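Local coordinates for putative sensory box/GGDEF family protein (Vibrio parahaemolyticus, PDB 3LID) that probably senses signals through this extracellular double-PDC (Cache) domain and, by its GGDEF part, probably makes cyclic di-GMP from GTP, at residues Gln81-Asp86 with Arg111-Arg116; Gln123-Glu128 with Leu155-Val160; Glu192-Lys197 with His262-Leu267. One frame throughout, in Å; residues are numbered along the deposited sequence.

Contact 1 of 3, residues Gln81-Asp86 with Arg111-Arg116; sequences QIRFLD and RDKSAR. With PO4 (phosphate ion), chain C.
Arg83 of strand 81-86 and Lys113 of the 111-116 loop meet at a phosphate ion. No hydrogen bond joins the two segments directly. The anion links them through its oxygens. Arg83 approaches with the edge of its guanidinium: NH1 bonds to phosphate O2 at 3.0 Å (160° at the hydrogen), and NH2 bonds to O3 at 2.8 Å. Lys113 NZ reaches the same O2 at 2.7 Å, so this oxygen takes one bond from each segment. A bend at chi2 (-79°) turns the otherwise extended lysine chain toward the ion. From the far end of the loop, Arg116 presents its edge to O4. Its NH1 makes the main bond, 2.8 Å. Its NH2 adds a weak one and also pairs with Glu136. The backbone N of Arg139 and the side chains of Tyr118, Arg153 and Asn171 also bind the phosphate.

Apolar contact is slight: Leu85 CD2 rests on Lys113 CB at 4.0 Å.

The remaining charges gather round the anion. Lys113 CE lies at the edge of the Arg83 guanidinium, 3.8 Å from NH1. Arg111 NH2 comes within 4.0 Å of Arg83 NH1, and Lys113 NZ lies over one face of the Arg111 guanidinium, toward its rim. Glu91 bridges both arginines, and Asp140 takes Arg111 NH1. These acids probably help to balance the positive charge and hold the arginines in place.

Within the loop, Asp112 OD1 accepts from Ser114 N and Ser114 OG. The first bond closes an Asx turn, and a type I turn from Lys113 to Arg116 overlaps it. The phosphate probably came from the crystallisation liquor. Its cationic site, walled by the sheet and the loop before helix 117-124, is consistent with the ligand pocket of a PDC (Cache) sensor domain.

Contact 2 of 3, residues Gln123-Glu128 with Leu155-Val160; sequences QSLDNE and LMPISV
The backbone from Leu125 to Glu128 runs at 60° to that of Leu155-Ser159, nearest at Asn127 and Pro157, and is tied to it by Glu128 N to Pro157 O (2.8 Å). That donor stands above the carbonyl plane.

The Glu128 side chain bends at CG and brings its carboxylate to Ser159. OE1 takes the backbone N of Ser159 on its syn lone pair, 2.8 Å and nearly straight at 167°. OE2 receives Ser159 OG at 2.5 Å, also on the syn side but somewhat out of plane. One carboxylate thus grips both the backbone N-H and the hydroxyl of Ser159. Asn127 lays its amide beside Ser159, ND2 to CB 3.6 Å, while its OD1 turns to Arg164.

Leu125 makes the apolar contacts. Its CB packs against Pro157 CG at 3.7 Å. The Leu125 and Leu155 side chains cross at about a right angle, with CD1 of Leu125 near CB of Leu155. Pro157 CG also meets Asp126 O at 3.3 Å. The extended Met156 puts its CE against Glu128 O and CA. Here the link from helix 117-124 to strand 131-140 is fastened over strand 150-160 of the antiparallel PDC sheet.

Contact 3 of 3, residues Glu192-Lys197 with His262-Leu267; sequences ELVKHK and HLIIDL. With EDO (1,2-ethanediol), chain H.
Two acids, Glu192 and Asp266, face each other with OE1 and OD2 only 4.4 Å apart. Water 2 lies between them. It donates to Glu192 OE1 at 2.6 Å and to Asp266 OD2 at 2.7 Å, which probably eases the repulsion. The carboxylate planes are 50° apart. Glu192 OE2 is held by Ser203 and Arg208, and Asp266 OD2 by Tyr226.

The contact is an antiparallel strand pair in the second sheet of this double-PDC fold. Glu192 with Ile264 and Val194 with His262 are hydrogen-bonded pairs, and Leu193 with Leu263 is the non-hydrogen-bonded pair between them. Four backbone bonds join the strands, for example Glu192 N to Ile264 O at 2.8 Å.

On one face, Leu193 and Leu263 lie side by side and point the same way, CD2 to CD1 at 3.8 Å. The long helix 9-45 covers them with Tyr30 and Leu23. On the other face, Val194 CG2 meets Ile264 CG1 at 3.8 Å. Tyr200 and Phe250 pack beside this pair.

Toward the other end of the pair, Lys195 NZ holds both hydroxyls of an ethanediol, probably a crystallisation additive, and also pairs with Asp212. His262 gives its ND1 side to Ser252, and its ring plane is nearly perpendicular to that of Trp230. The CD2 edge of its ring faces Lys195 O at 3.6 Å, close to the ring plane.

In the fold
Contacts 1 and 2 belong to one antiparallel sheet, contact 3 to the other. The centres of contacts 1 and 2 are about 14 Å apart, and they touch where Phe84 CE1 meets Ile158 CG1 at 4.0 Å. Contact 3 lies across the centre of the chain, and its centre is about 31 Å from that of contact 1 and 33 Å from that of contact 2. Helix 117-124 follows the loop of contact 1 and leads into the link of contact 2. Contacts 1 and 3 are buried, contact 2 partly. Their chemistry differs: cations round an anion in contact 1, a carboxylate bonded to a serine and proline packing in contact 2, and a regular backbone ladder in contact 3.

Contact 1 of 3, residues Gln81-Asp86 with Arg111-Arg116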
# COMPACT_ATOMS: atom_id res chain seq x y z
N GLN A 81 -3.06 -11.07 -1.68
CA GLN A 81 -3.33 -12.13 -2.65
C GLN A 81 -2.19 -12.23 -3.58
O GLN A 81 -1.51 -11.26 -3.82
CB GLN A 81 -4.55 -11.73 -3.58
CG GLN A 81 -5.83 -11.52 -2.78
CD GLN A 81 -6.98 -11.19 -3.74
OE1 GLN A 81 -7.38 -10.01 -3.91
NE2 GLN A 81 -7.45 -12.22 -4.41
N ILE A 82 -2.00 -13.43 -4.16
CA ILE A 82 -1.02 -13.67 -5.19
C ILE A 82 -1.79 -14.54 -6.20
O ILE A 82 -2.33 -15.59 -5.81
CB ILE A 82 0.19 -14.46 -4.69
CG1 ILE A 82 0.88 -13.59 -3.58
CG2 ILE A 82 1.19 -14.74 -5.88
CD1 ILE A 82 2.06 -14.39 -2.93
N ARG A 83 -1.89 -14.05 -7.44
CA ARG A 83 -2.74 -14.72 -8.42
C ARG A 83 -2.07 -14.85 -9.75
O ARG A 83 -1.18 -14.09 -10.16
CB ARG A 83 -3.94 -13.85 -8.68
CG ARG A 83 -4.94 -13.87 -7.47
CD ARG A 83 -6.18 -12.96 -7.73
NE ARG A 83 -5.72 -11.54 -7.69
CZ ARG A 83 -6.54 -10.51 -7.90
NH1 ARG A 83 -7.86 -10.72 -8.20
NH2 ARG A 83 -6.09 -9.25 -7.78
N PHE A 84 -2.56 -15.83 -10.50
CA PHE A 84 -2.23 -15.90 -11.91
C PHE A 84 -3.58 -15.84 -12.65
O PHE A 84 -4.53 -16.57 -12.31
CB PHE A 84 -1.53 -17.23 -12.29
CG PHE A 84 -1.08 -17.24 -13.71
CD1 PHE A 84 0.06 -16.52 -14.09
CD2 PHE A 84 -1.90 -17.84 -14.70
CE1 PHE A 84 0.46 -16.46 -15.41
CE2 PHE A 84 -1.49 -17.78 -16.12
CZ PHE A 84 -0.29 -17.09 -16.41
N LEU A 85 -3.70 -14.88 -13.58
CA LEU A 85 -4.90 -14.73 -14.46
C LEU A 85 -4.48 -15.19 -15.85
O LEU A 85 -3.39 -14.91 -16.33
CB LEU A 85 -5.36 -13.23 -14.54
CG LEU A 85 -6.18 -12.73 -13.34
CD1 LEU A 85 -5.45 -12.84 -12.00
CD2 LEU A 85 -6.42 -11.16 -13.63
N ASP A 86 -5.41 -15.87 -16.53
CA ASP A 86 -5.03 -16.26 -17.90
C ASP A 86 -5.20 -15.08 -18.85
O ASP A 86 -5.58 -13.96 -18.41
CB ASP A 86 -5.84 -17.50 -18.28
CG ASP A 86 -7.34 -17.25 -18.47
OD1 ASP A 86 -7.89 -16.11 -18.55
OD2 ASP A 86 -8.07 -18.31 -18.51
N ARG A 111 -12.61 -15.84 -10.47
CA ARG A 111 -13.54 -14.93 -11.17
C ARG A 111 -12.93 -14.38 -12.44
O ARG A 111 -11.70 -14.39 -12.64
CB ARG A 111 -13.81 -13.71 -10.30
CG ARG A 111 -14.69 -14.00 -9.08
CD ARG A 111 -13.88 -14.39 -7.82
NE ARG A 111 -12.61 -13.68 -7.51
CZ ARG A 111 -12.45 -12.64 -6.69
NH1 ARG A 111 -13.47 -12.07 -6.02
NH2 ARG A 111 -11.24 -12.16 -6.53
N ASP A 112 -13.83 -13.92 -13.31
CA ASP A 112 -13.37 -13.22 -14.52
C ASP A 112 -13.16 -11.74 -14.19
O ASP A 112 -14.12 -11.02 -13.90
CB ASP A 112 -14.55 -13.34 -15.53
CG ASP A 112 -14.31 -12.58 -16.78
OD1 ASP A 112 -13.29 -11.87 -16.95
OD2 ASP A 112 -15.18 -12.76 -17.65
N LYS A 113 -11.89 -11.28 -14.24
CA LYS A 113 -11.51 -9.92 -13.86
C LYS A 113 -11.31 -9.05 -15.08
O LYS A 113 -10.74 -7.95 -15.01
CB LYS A 113 -10.21 -9.95 -13.07
CG LYS A 113 -10.42 -10.60 -11.74
CD LYS A 113 -11.09 -9.62 -10.73
CE LYS A 113 -11.47 -10.37 -9.46
NZ LYS A 113 -11.91 -9.39 -8.35
N SER A 114 -11.78 -9.55 -16.24
CA SER A 114 -11.48 -8.82 -17.46
C SER A 114 -12.08 -7.41 -17.57
O SER A 114 -11.54 -6.60 -18.39
CB SER A 114 -11.84 -9.66 -18.68
OG SER A 114 -13.26 -9.82 -18.71
N ALA A 115 -13.12 -7.09 -16.79
CA ALA A 115 -13.72 -5.74 -16.86
C ALA A 115 -12.93 -4.71 -16.03
O ALA A 115 -13.14 -3.49 -16.19
CB ALA A 115 -15.14 -5.76 -16.36
N ARG A 116 -11.98 -5.17 -15.21
CA ARG A 116 -11.27 -4.25 -14.34
C ARG A 116 -10.24 -3.45 -15.09
O ARG A 116 -9.52 -3.96 -15.95
CB ARG A 116 -10.55 -5.03 -13.27
CG ARG A 116 -11.59 -5.63 -12.21
CD ARG A 116 -12.38 -4.56 -11.44
NE ARG A 116 -11.49 -3.82 -10.48
CZ ARG A 116 -11.09 -4.31 -9.29
NH1 ARG A 116 -11.46 -5.57 -8.88
NH2 ARG A 116 -10.26 -3.55 -8.50
P PO4 C . -9.02 -7.34 -6.83
O1 PO4 C . -9.25 -8.29 -5.64
O2 PO4 C . -9.49 -8.17 -8.04
O3 PO4 C . -7.56 -7.01 -7.01
O4 PO4 C . -9.87 -6.09 -6.69

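Contact 2 of 3, residues Gln123-Glu128 with Leu155-Val160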
# COMPACT_ATOMS: atom_id res chain seq x y z
N GLN A 123 -2.77 -5.80 -19.66
CA GLN A 123 -2.73 -6.34 -21.02
C GLN A 123 -1.85 -5.48 -21.90
O GLN A 123 -1.24 -5.98 -22.84
CB GLN A 123 -4.13 -6.29 -21.63
CG GLN A 123 -5.11 -7.27 -21.03
CD GLN A 123 -6.44 -7.31 -21.78
OE1 GLN A 123 -7.26 -6.39 -21.64
NE2 GLN A 123 -6.66 -8.37 -22.55
N SER A 124 -1.87 -4.16 -21.66
CA SER A 124 -1.01 -3.22 -22.37
C SER A 124 0.50 -3.34 -22.14
O SER A 124 1.31 -2.82 -22.93
CB SER A 124 -1.47 -1.78 -22.05
OG SER A 124 -0.82 -1.26 -20.91
N LEU A 125 0.92 -4.06 -21.11
CA LEU A 125 2.33 -4.26 -20.78
C LEU A 125 3.00 -5.22 -21.76
O LEU A 125 2.31 -6.01 -22.43
CB LEU A 125 2.52 -4.73 -19.35
CG LEU A 125 1.89 -3.81 -18.28
CD1 LEU A 125 2.06 -4.58 -16.89
CD2 LEU A 125 2.65 -2.44 -18.22
N ASP A 126 4.31 -5.15 -21.84
CA ASP A 126 5.06 -6.15 -22.62
C ASP A 126 5.21 -7.44 -21.86
O ASP A 126 5.09 -7.47 -20.65
CB ASP A 126 6.46 -5.62 -22.95
CG ASP A 126 6.42 -4.43 -23.90
OD1 ASP A 126 5.47 -4.26 -24.68
OD2 ASP A 126 7.36 -3.65 -23.85
N ASN A 127 5.54 -8.53 -22.56
CA ASN A 127 5.86 -9.78 -21.86
C ASN A 127 7.01 -9.58 -20.89
O ASN A 127 8.00 -8.99 -21.27
CB ASN A 127 6.23 -10.94 -22.84
CG ASN A 127 5.05 -11.38 -23.72
OD1 ASN A 127 3.91 -11.19 -23.36
ND2 ASN A 127 5.36 -12.08 -24.84
N GLU A 128 6.83 -10.00 -19.64
CA GLU A 128 7.82 -10.06 -18.59
C GLU A 128 8.09 -8.66 -18.03
O GLU A 128 8.94 -8.49 -17.20
CB GLU A 128 9.10 -10.77 -19.06
CG GLU A 128 9.10 -12.27 -18.76
CD GLU A 128 8.07 -13.07 -19.56
OE1 GLU A 128 7.42 -13.94 -18.97
OE2 GLU A 128 7.94 -12.80 -20.76
N LEU A 155 1.81 -6.02 -11.51
CA LEU A 155 1.29 -6.69 -12.71
C LEU A 155 2.44 -7.09 -13.59
O LEU A 155 3.34 -6.32 -13.79
CB LEU A 155 0.45 -5.68 -13.45
CG LEU A 155 -0.67 -5.05 -12.60
CD1 LEU A 155 -1.30 -3.92 -13.44
CD2 LEU A 155 -1.81 -6.17 -12.32
N MET A 156 2.42 -8.35 -14.09
CA MET A 156 3.52 -8.82 -14.95
C MET A 156 2.94 -9.87 -15.90
O MET A 156 2.61 -10.99 -15.45
CB MET A 156 4.63 -9.41 -14.04
CG MET A 156 5.86 -9.93 -14.78
SD MET A 156 6.93 -10.74 -13.65
CE MET A 156 8.04 -11.23 -14.93
N PRO A 157 2.91 -9.56 -17.20
CA PRO A 157 2.48 -10.63 -18.17
C PRO A 157 3.60 -11.68 -18.23
O PRO A 157 4.81 -11.34 -18.15
CB PRO A 157 2.37 -9.91 -19.51
CG PRO A 157 2.31 -8.37 -19.08
CD PRO A 157 3.17 -8.27 -17.86
N ILE A 158 3.22 -12.98 -18.31
CA ILE A 158 4.16 -14.06 -18.22
C ILE A 158 4.02 -14.83 -19.58
O ILE A 158 2.91 -15.13 -19.99
CB ILE A 158 3.83 -15.07 -17.09
CG1 ILE A 158 3.84 -14.33 -15.70
CG2 ILE A 158 4.96 -16.21 -17.13
CD1 ILE A 158 5.19 -13.62 -15.41
N SER A 159 5.16 -15.09 -20.20
CA SER A 159 5.15 -15.78 -21.51
C SER A 159 6.00 -17.06 -21.46
O SER A 159 6.88 -17.26 -20.59
CB SER A 159 5.62 -14.86 -22.63
OG SER A 159 6.99 -14.47 -22.43
N VAL A 160 5.74 -17.96 -22.41
CA VAL A 160 6.50 -19.24 -22.55
C VAL A 160 6.78 -19.30 -24.06
O VAL A 160 5.81 -19.21 -24.85
CB VAL A 160 5.69 -20.46 -22.15
CG1 VAL A 160 6.41 -21.76 -22.55
CG2 VAL A 160 5.44 -20.48 -20.63

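Contact 3 of 3, residues Glu192-Lys197 with His262-Leu267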
# COMPACT_ATOMS: atom_id res chain seq x y z
N GLU A 192 0.02 9.81 8.52
CA GLU A 192 -1.14 9.56 7.68
C GLU A 192 -0.63 9.51 6.25
O GLU A 192 0.38 10.16 5.90
CB GLU A 192 -2.18 10.71 7.83
CG GLU A 192 -2.87 10.63 9.19
CD GLU A 192 -3.75 11.83 9.47
OE1 GLU A 192 -3.20 12.94 9.55
OE2 GLU A 192 -4.98 11.67 9.62
N LEU A 193 -1.34 8.77 5.38
CA LEU A 193 -0.97 8.80 3.98
C LEU A 193 -2.09 9.46 3.21
O LEU A 193 -3.26 9.05 3.31
CB LEU A 193 -0.87 7.33 3.39
CG LEU A 193 0.17 6.48 4.14
CD1 LEU A 193 0.12 5.00 3.52
CD2 LEU A 193 1.55 7.09 3.90
N VAL A 194 -1.74 10.44 2.43
CA VAL A 194 -2.63 11.23 1.59
C VAL A 194 -2.24 11.10 0.21
O VAL A 194 -1.08 11.35 -0.19
CB VAL A 194 -2.58 12.76 2.05
CG1 VAL A 194 -3.48 13.58 1.14
CG2 VAL A 194 -3.10 12.83 3.47
N LYS A 195 -3.20 10.73 -0.67
CA LYS A 195 -2.85 10.53 -2.05
C LYS A 195 -2.70 11.82 -2.83
O LYS A 195 -3.04 12.91 -2.34
CB LYS A 195 -4.02 9.77 -2.75
CG LYS A 195 -4.05 8.33 -2.14
CD LYS A 195 -4.99 7.50 -3.10
CE LYS A 195 -6.44 8.00 -2.89
NZ LYS A 195 -7.41 7.12 -3.83
N HIS A 196 -2.22 11.70 -4.03
CA HIS A 196 -2.01 12.84 -4.93
C HIS A 196 -3.32 13.62 -5.13
O HIS A 196 -3.32 14.89 -5.36
CB HIS A 196 -1.54 12.23 -6.25
CG HIS A 196 -1.40 13.21 -7.36
ND1 HIS A 196 -0.55 14.29 -7.28
CD2 HIS A 196 -1.97 13.25 -8.59
CE1 HIS A 196 -0.63 14.98 -8.41
NE2 HIS A 196 -1.47 14.37 -9.22
N LYS A 197 -4.44 12.88 -5.11
CA LYS A 197 -5.77 13.52 -5.21
C LYS A 197 -6.29 14.16 -3.94
O LYS A 197 -7.37 14.74 -3.98
CB LYS A 197 -6.84 12.49 -5.58
CG LYS A 197 -7.08 11.46 -4.32
CD LYS A 197 -8.17 10.65 -5.31
CE LYS A 197 -7.79 10.58 -6.75
NZ LYS A 197 -8.87 10.83 -7.92
N HIS A 262 1.77 11.27 -0.21
CA HIS A 262 2.23 12.31 0.78
C HIS A 262 2.12 11.76 2.16
O HIS A 262 1.11 11.17 2.54
CB HIS A 262 1.33 13.55 0.65
CG HIS A 262 1.29 14.08 -0.75
ND1 HIS A 262 2.41 14.61 -1.38
CD2 HIS A 262 0.26 14.21 -1.64
CE1 HIS A 262 2.08 15.04 -2.59
NE2 HIS A 262 0.78 14.82 -2.77
N LEU A 263 3.19 11.90 2.94
CA LEU A 263 3.18 11.37 4.28
C LEU A 263 2.99 12.63 5.18
O LEU A 263 3.69 13.62 5.01
CB LEU A 263 4.54 10.75 4.65
CG LEU A 263 4.80 9.32 4.10
CD1 LEU A 263 4.50 9.19 2.61
CD2 LEU A 263 6.32 9.04 4.37
N ILE A 264 2.06 12.52 6.10
CA ILE A 264 1.63 13.70 6.93
C ILE A 264 1.68 13.38 8.36
O ILE A 264 1.20 12.33 8.80
CB ILE A 264 0.21 14.04 6.56
CG1 ILE A 264 0.06 14.35 5.05
CG2 ILE A 264 -0.40 15.18 7.46
CD1 ILE A 264 0.80 15.52 4.56
N ILE A 265 2.20 14.33 9.18
CA ILE A 265 2.05 14.26 10.60
C ILE A 265 1.28 15.54 10.93
O ILE A 265 1.76 16.62 10.64
CB ILE A 265 3.40 14.22 11.34
CG1 ILE A 265 4.05 12.88 11.03
CG2 ILE A 265 3.21 14.32 12.89
CD1 ILE A 265 5.44 12.70 11.54
N ASP A 266 0.07 15.37 11.45
CA ASP A 266 -0.88 16.48 11.70
C ASP A 266 -1.17 16.43 13.20
O ASP A 266 -1.73 15.48 13.70
CB ASP A 266 -2.13 16.30 10.80
CG ASP A 266 -3.30 17.19 11.18
OD1 ASP A 266 -3.19 17.96 12.18
OD2 ASP A 266 -4.34 17.09 10.48
N LEU A 267 -0.71 17.45 13.95
CA LEU A 267 -0.97 17.50 15.40
C LEU A 267 -1.73 18.81 15.73
O LEU A 267 -1.36 19.91 15.25
CB LEU A 267 0.34 17.59 16.14
CG LEU A 267 1.15 16.29 15.98
CD1 LEU A 267 2.62 16.62 16.13
CD2 LEU A 267 0.63 15.35 17.03
C1 EDO H . -9.47 4.66 -2.21
O1 EDO H . -9.11 5.98 -1.63
C2 EDO H . -8.21 3.82 -2.25
O2 EDO H . -7.33 4.35 -3.25
O HOH W 1 -0.91 12.65 11.31
O HOH W 2 -4.15 15.17 8.55
O HOH W 3 0.28 15.57 -5.38